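Local coordinates for endo-beta-1,4-glucanase (cellulase B) (Bacillus halodurans, PDB 4V2X), which hydrolyses beta-1,4-glucan chains as a three-module endoglucanase of glycoside hydrolase family 5, with Ig-like and CBM46 modules following its catalytic module, at residues His305-Phe308 with Val309-Ile313; Tyr372-Glu375 with Leu376-Met380. All coordinates share one frame; numbering follows the deposited sequence.

Interaction 1. Residues His305-Phe308 with Val309-Ile313; sequences HHTF and VARGI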
ATOM      1  N   HIS A 305      -8.656   2.784 -19.186  1.00 12.35           N
ATOM      2  CA  HIS A 305      -9.995   2.253 -19.386  1.00 13.13           C
ATOM      3  C   HIS A 305     -10.175   0.925 -18.644  1.00 13.53           C
ATOM      4  O   HIS A 305     -11.163   0.728 -17.937  1.00 13.55           O
ATOM      5  CB  HIS A 305     -10.302   2.078 -20.871  1.00 13.78           C
ATOM      6  CG  HIS A 305     -11.710   1.645 -21.123  1.00 14.76           C
ATOM      7  ND1 HIS A 305     -12.750   2.535 -21.272  1.00 16.56           N
ATOM      8  CD2 HIS A 305     -12.257   0.411 -21.176  1.00 15.04           C
ATOM      9  CE1 HIS A 305     -13.875   1.863 -21.446  1.00 15.02           C
ATOM     10  NE2 HIS A 305     -13.604   0.572 -21.386  1.00 17.09           N
ATOM     11  N   HIS A 306      -9.212   0.022 -18.802  1.00 13.23           N
ATOM     12  CA  HIS A 306      -9.278  -1.288 -18.176  1.00 15.28           C
ATOM     13  C   HIS A 306      -9.297  -1.210 -16.661  1.00 15.03           C
ATOM     14  O   HIS A 306     -10.049  -1.930 -16.000  1.00 15.88           O
ATOM     15  CB  HIS A 306      -8.105  -2.156 -18.630  1.00 16.76           C
ATOM     16  CG  HIS A 306      -8.130  -3.535 -18.051  1.00 20.42           C
ATOM     17  ND1 HIS A 306      -7.443  -3.873 -16.908  1.00 23.71           N
ATOM     18  CD2 HIS A 306      -8.779  -4.654 -18.445  1.00 22.83           C
ATOM     19  CE1 HIS A 306      -7.657  -5.146 -16.627  1.00 23.57           C
ATOM     20  NE2 HIS A 306      -8.466  -5.644 -17.544  1.00 25.42           N
ATOM     21  N   THR A 307      -8.476  -0.330 -16.111  1.00 14.45           N
ATOM     22  CA  THR A 307      -8.324  -0.244 -14.667  1.00 14.57           C
ATOM     23  C   THR A 307      -9.465   0.518 -13.987  1.00 14.73           C
ATOM     24  O   THR A 307      -9.849   0.185 -12.853  1.00 16.37           O
ATOM     25  CB  THR A 307      -6.965   0.392 -14.314  1.00 14.95           C
ATOM     26  OG1 THR A 307      -5.926  -0.315 -14.998  1.00 15.52           O
ATOM     27  CG2 THR A 307      -6.704   0.333 -12.819  1.00 15.37           C
ATOM     28  N   PHE A 308      -9.995   1.544 -14.654  1.00 14.82           N
ATOM     29  CA  PHE A 308     -10.999   2.416 -14.039  1.00 14.55           C
ATOM     30  C   PHE A 308     -12.344   2.359 -14.744  1.00 14.63           C
ATOM     31  O   PHE A 308     -13.314   1.843 -14.178  1.00 15.16           O
ATOM     32  CB  PHE A 308     -10.491   3.859 -13.943  1.00 14.75           C
ATOM     33  CG  PHE A 308      -9.389   4.024 -12.939  1.00 16.58           C
ATOM     34  CD1 PHE A 308      -9.660   3.917 -11.587  1.00 18.27           C
ATOM     35  CD2 PHE A 308      -8.085   4.234 -13.340  1.00 18.80           C
ATOM     36  CE1 PHE A 308      -8.647   4.030 -10.651  1.00 18.80           C
ATOM     37  CE2 PHE A 308      -7.064   4.350 -12.402  1.00 19.07           C
ATOM     38  CZ  PHE A 308      -7.349   4.246 -11.058  1.00 18.33           C
ATOM     39  N   VAL A 309     -12.397   2.858 -15.978  1.00 13.82           N
ATOM     40  CA  VAL A 309     -13.677   3.075 -16.666  1.00 13.79           C
ATOM     41  C   VAL A 309     -14.501   1.793 -16.775  1.00 14.42           C
ATOM     42  O   VAL A 309     -15.695   1.793 -16.477  1.00 14.98           O
ATOM     43  CB  VAL A 309     -13.503   3.673 -18.079  1.00 13.77           C
ATOM     44  CG1 VAL A 309     -14.865   3.929 -18.723  1.00 14.96           C
ATOM     45  CG2 VAL A 309     -12.693   4.963 -18.035  1.00 13.56           C
ATOM     46  N   ALA A 310     -13.861   0.708 -17.206  1.00 14.46           N
ATOM     47  CA  ALA A 310     -14.557  -0.565 -17.391  1.00 15.63           C
ATOM     48  C   ALA A 310     -15.058  -1.156 -16.069  1.00 16.60           C
ATOM     49  O   ALA A 310     -15.948  -2.013 -16.072  1.00 16.57           O
ATOM     50  CB  ALA A 310     -13.653  -1.559 -18.099  1.00 15.92           C
ATOM     51  N   ARG A 311     -14.482  -0.721 -14.949  1.00 16.82           N
ATOM     52  CA  ARG A 311     -14.909  -1.178 -13.615  1.00 18.40           C
ATOM     53  C   ARG A 311     -15.871  -0.198 -12.941  1.00 18.90           C
ATOM     54  O   ARG A 311     -16.167  -0.337 -11.750  1.00 20.90           O
ATOM     55  CB  ARG A 311     -13.700  -1.367 -12.701  1.00 19.75           C
ATOM     56  CG  ARG A 311     -12.712  -2.419 -13.150  1.00 22.48           C
ATOM     57  CD  ARG A 311     -11.534  -2.469 -12.185  1.00 24.70           C
ATOM     58  NE  ARG A 311     -10.479  -3.356 -12.661  1.00 28.51           N
ATOM     59  CZ  ARG A 311      -9.194  -3.294 -12.305  1.00 31.08           C
ATOM     60  NH1 ARG A 311      -8.747  -2.361 -11.462  1.00 25.61           N
ATOM     61  NH2 ARG A 311      -8.335  -4.176 -12.819  1.00 33.95           N
ATOM     62  N   GLY A 312     -16.346   0.794 -13.685  1.00 17.99           N
ATOM     63  CA  GLY A 312     -17.342   1.726 -13.181  1.00 18.45           C
ATOM     64  C   GLY A 312     -16.801   2.963 -12.495  1.00 18.70           C
ATOM     65  O   GLY A 312     -17.572   3.740 -11.940  1.00 18.42           O
ATOM     66  N   ILE A 313     -15.488   3.167 -12.529  1.00 17.20           N
ATOM     67  CA  ILE A 313     -14.911   4.385 -11.975  1.00 17.36           C
ATOM     68  C   ILE A 313     -14.625   5.328 -13.142  1.00 16.48           C
ATOM     69  O   ILE A 313     -13.779   5.022 -13.971  1.00 16.58           O
ATOM     70  CB  ILE A 313     -13.605   4.109 -11.213  1.00 17.63           C
ATOM     71  CG1 ILE A 313     -13.845   3.107 -10.072  1.00 19.28           C
ATOM     72  CG2 ILE A 313     -13.030   5.413 -10.686  1.00 16.59           C
ATOM     73  CD1 ILE A 313     -12.583   2.454  -9.557  1.00 20.70           C
TER

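Interaction 2. Residues Tyr372-Glu375 with Leu376-Met380; sequences YDQE and LFDMM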
ATOM      1  N   TYR A 372      -6.517  31.911 -30.761  1.00 13.92           N
ATOM      2  CA  TYR A 372      -5.304  32.307 -31.477  1.00 14.44           C
ATOM      3  C   TYR A 372      -5.146  31.444 -32.720  1.00 15.05           C
ATOM      4  O   TYR A 372      -4.742  31.942 -33.772  1.00 16.20           O
ATOM      5  CB  TYR A 372      -4.046  32.176 -30.621  1.00 15.36           C
ATOM      6  CG  TYR A 372      -3.888  33.231 -29.553  1.00 15.90           C
ATOM      7  CD1 TYR A 372      -3.451  34.517 -29.869  1.00 18.25           C
ATOM      8  CD2 TYR A 372      -4.153  32.938 -28.224  1.00 18.26           C
ATOM      9  CE1 TYR A 372      -3.297  35.482 -28.882  1.00 19.49           C
ATOM     10  CE2 TYR A 372      -4.000  33.890 -27.238  1.00 18.80           C
ATOM     11  CZ  TYR A 372      -3.577  35.157 -27.566  1.00 20.28           C
ATOM     12  OH  TYR A 372      -3.451  36.090 -26.559  1.00 21.88           O
ATOM     13  N   ASP A 373      -5.473  30.159 -32.583  1.00 13.56           N
ATOM     14  CA  ASP A 373      -5.343  29.184 -33.672  1.00 13.68           C
ATOM     15  C   ASP A 373      -6.707  28.557 -33.940  1.00 13.30           C
ATOM     16  O   ASP A 373      -7.089  27.553 -33.328  1.00 11.81           O
ATOM     17  CB  ASP A 373      -4.310  28.115 -33.308  1.00 14.29           C
ATOM     18  CG  ASP A 373      -4.045  27.135 -34.447  1.00 14.55           C
ATOM     19  OD1 ASP A 373      -4.796  27.151 -35.445  1.00 14.05           O
ATOM     20  OD2 ASP A 373      -3.073  26.349 -34.354  1.00 15.89           O
ATOM     21  N   GLN A 374      -7.434  29.160 -34.874  1.00 13.23           N
ATOM     22  CA  GLN A 374      -8.781  28.699 -35.200  1.00 14.32           C
ATOM     23  C   GLN A 374      -8.756  27.289 -35.774  1.00 13.30           C
ATOM     24  O   GLN A 374      -9.687  26.525 -35.565  1.00 14.54           O
ATOM     25  CB  GLN A 374      -9.455  29.634 -36.197  1.00 15.76           C
ATOM     26  CG  GLN A 374     -10.944  29.365 -36.368  1.00 17.31           C
ATOM     27  CD  GLN A 374     -11.731  29.617 -35.099  1.00 18.01           C
ATOM     28  OE1 GLN A 374     -11.550  30.638 -34.443  1.00 20.69           O
ATOM     29  NE2 GLN A 374     -12.618  28.693 -34.749  1.00 17.98           N
ATOM     30  N   GLU A 375      -7.697  26.957 -36.508  1.00 13.21           N
ATOM     31  CA  GLU A 375      -7.556  25.628 -37.094  1.00 14.09           C
ATOM     32  C   GLU A 375      -7.491  24.563 -35.999  1.00 12.63           C
ATOM     33  O   GLU A 375      -8.137  23.517 -36.088  1.00 13.88           O
ATOM     34  CB  GLU A 375      -6.311  25.584 -37.970  1.00 15.32           C
ATOM     35  CG  GLU A 375      -6.246  24.427 -38.943  1.00 17.23           C
ATOM     36  CD  GLU A 375      -5.014  24.488 -39.824  1.00 18.14           C
ATOM     37  OE1 GLU A 375      -3.998  25.051 -39.376  1.00 15.89           O
ATOM     38  OE2 GLU A 375      -5.062  23.954 -40.959  1.00 19.92           O
ATOM     39  N   LEU A 376      -6.736  24.841 -34.944  1.00 12.76           N
ATOM     40  CA  LEU A 376      -6.651  23.906 -33.830  1.00 12.84           C
ATOM     41  C   LEU A 376      -8.000  23.767 -33.148  1.00 12.70           C
ATOM     42  O   LEU A 376      -8.437  22.647 -32.857  1.00 12.68           O
ATOM     43  CB  LEU A 376      -5.591  24.343 -32.819  1.00 13.26           C
ATOM     44  CG  LEU A 376      -5.457  23.451 -31.581  1.00 13.96           C
ATOM     45  CD1 LEU A 376      -5.055  22.031 -31.971  1.00 14.93           C
ATOM     46  CD2 LEU A 376      -4.456  24.072 -30.618  1.00 14.09           C
ATOM     47  N   PHE A 377      -8.662  24.889 -32.866  1.00 12.48           N
ATOM     48  CA  PHE A 377      -9.963  24.805 -32.233  1.00 12.82           C
ATOM     49  C   PHE A 377     -10.965  24.045 -33.092  1.00 12.71           C
ATOM     50  O   PHE A 377     -11.696  23.199 -32.581  1.00 13.02           O
ATOM     51  CB  PHE A 377     -10.555  26.158 -31.864  1.00 14.30           C
ATOM     52  CG  PHE A 377     -11.895  26.027 -31.220  1.00 16.19           C
ATOM     53  CD1 PHE A 377     -11.999  25.498 -29.936  1.00 17.25           C
ATOM     54  CD2 PHE A 377     -13.058  26.325 -31.915  1.00 17.27           C
ATOM     55  CE1 PHE A 377     -13.232  25.311 -29.348  1.00 18.29           C
ATOM     56  CE2 PHE A 377     -14.296  26.144 -31.328  1.00 18.33           C
ATOM     57  CZ  PHE A 377     -14.384  25.640 -30.042  1.00 18.41           C
ATOM     58  N   ASP A 378     -11.004  24.350 -34.391  1.00 12.59           N
ATOM     59  CA  ASP A 378     -11.924  23.679 -35.303  1.00 13.95           C
ATOM     60  C   ASP A 378     -11.708  22.166 -35.280  1.00 12.89           C
ATOM     61  O   ASP A 378     -12.668  21.405 -35.334  1.00 12.62           O
ATOM     62  CB  ASP A 378     -11.774  24.205 -36.736  1.00 14.71           C
ATOM     63  CG  ASP A 378     -12.378  25.598 -36.925  1.00 17.36           C
ATOM     64  OD1 ASP A 378     -13.035  26.125 -36.004  1.00 19.49           O
ATOM     65  OD2 ASP A 378     -12.190  26.157 -38.018  1.00 21.93           O
ATOM     66  N   MET A 379     -10.455  21.742 -35.177  1.00 12.67           N
ATOM     67  CA  MET A 379     -10.140  20.320 -35.127  1.00 12.32           C
ATOM     68  C   MET A 379     -10.631  19.727 -33.812  1.00 12.35           C
ATOM     69  O   MET A 379     -11.223  18.652 -33.802  1.00 12.49           O
ATOM     70  CB  MET A 379      -8.644  20.079 -35.300  1.00 12.70           C
ATOM     71  CG  MET A 379      -8.251  18.606 -35.275  1.00 12.48           C
ATOM     72  SD  MET A 379      -9.100  17.603 -36.516  1.00 13.43           S
ATOM     73  CE  MET A 379      -7.926  17.691 -37.869  1.00 14.48           C
ATOM     74  N   MET A 380     -10.403  20.430 -32.709  1.00 12.90           N
ATOM     75  CA  MET A 380     -10.876  19.938 -31.413  1.00 13.61           C
ATOM     76  C   MET A 380     -12.397  19.839 -31.393  1.00 13.59           C
ATOM     77  O   MET A 380     -12.945  18.814 -30.979  1.00 12.11           O
ATOM     78  CB  MET A 380     -10.375  20.812 -30.270  1.00 14.37           C
ATOM     79  CG  MET A 380      -8.892  20.656 -30.024  1.00 15.50           C
ATOM     80  SD  MET A 380      -8.348  21.402 -28.473  1.00 16.71           S
ATOM     81  CE  MET A 380      -8.771  23.118 -28.734  1.00 16.78           C
TER

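Interaction 1. Residues His305-Phe308 with Val309-Ile313
The imidazole of His305 has Ala310 N over the centre of one face, 4.2 Å above the plane, while Val309 CB approaches ND1 obliquely at 3.5 Å. With CG anti to the backbone N (chi1 -175°), the ring is carried over the last turn of helix 291-309, and its ND1 is hydrogen-bonded to Arg351 O. A glycine here would probably uncover the flank of Val309 that the ring lies against, and leave Arg351 O without this donor. The guanidinium of Arg311 lies with one face over Thr307 CA, its extended chain running beside Thr307 and putting NH1 3.6 Å from Thr307 CG2; Tyr256 adds a cation-pi contact. The Phe308 ring takes Thr307 CG2 against one face, near the rim, and its CD1 meets Ile313 CG2 obliquely at 3.8 Å, both residues packing on Tyr256 of helix 249-262.

The helix ends in a Schellman motif with Gly312, at positive phi, as C-prime residue. Ile313 N bonds to Phe308 O at 3.0 Å and Gly312 N to Val309 O, while a wider turn joins Ala310 N to His305 O at 2.8 Å, nearly straight at 173°. With Arg311 N as second donor, Phe308 O takes two N-H groups, one from each face of its plane and neither on a lone pair, which probably offsets part of the negative charge expected at a helix C terminus.

Interaction 2. Residues Tyr372-Glu375 with Leu376-Met380
Asp373 and Leu376 meet through a side-chain-to-backbone bond: OD1 of Asp373 accepts from Leu376 N at 3.1 Å, the donor standing well above the carboxylate plane. The aspartate's CG is anti to its own N (chi1 -175°), which swings the carboxylate forward over the first turn, and OD2 comes 3.6 Å from Leu376 CB. That second oxygen is held by Gln334 NE2, which also bonds to Glu375 OE1, so one amide from the start of helix 334-350 joins two acidic side chains.

Between side chains alone, the bond runs from Gln374 to Asp378, one turn on. Gln374 bends at chi2 (64°), bringing NE2 2.9 Å from Asp378 OD1; the acceptor lies close to the amide plane, yet the N-H arrives from above the carboxylate plane, the two planes being 54° apart. The same NE2 sits at the edge of the Phe377 ring, 3.7 Å from CD2, with amide and ring planes steeply inclined.

Asp373 is the N-cap of helix 374-385, which comes after barrel strand 354-357 and the short strands 364-365 and 370-371. Its carboxylate is likely to be stabilised by the positive end of the helix dipole.

Backbone bonds then set the helical repeat: Phe377 N to Asp373 O, Asp378 N to Gln374 O at 2.8 Å, and Met379 N to Glu375 O.

The apolar side chains pack against neighbouring parts of the fold. The Phe377 ring stacks with Trp371 and touches Tyr103, whereas Leu376 and Met380 both rest on Phe341 of helix 334-350.

Overall arrangement
From the N terminus, the chain first reaches interaction 1 at the C-terminal end of helix 291-309, where it turns into the loop leading to barrel strand 315-320; the contact itself packs against helix 249-262. The chain then passes through that strand, helix 334-350, strand 354-357 and two short strands, 364-365 and 370-371, before interaction 2 opens helix 374-385. Each contact is local and closes no long loop; they lie in series, neither nested nor crossed. The centres of interactions 1 and 2 are about 31 Å apart, their nearest atoms about 19 Å. Interaction 1 ends one helix of the barrel's outer layer, whereas 372-380 starts another, packed on helix 334-350 and leading toward the Ig-like module.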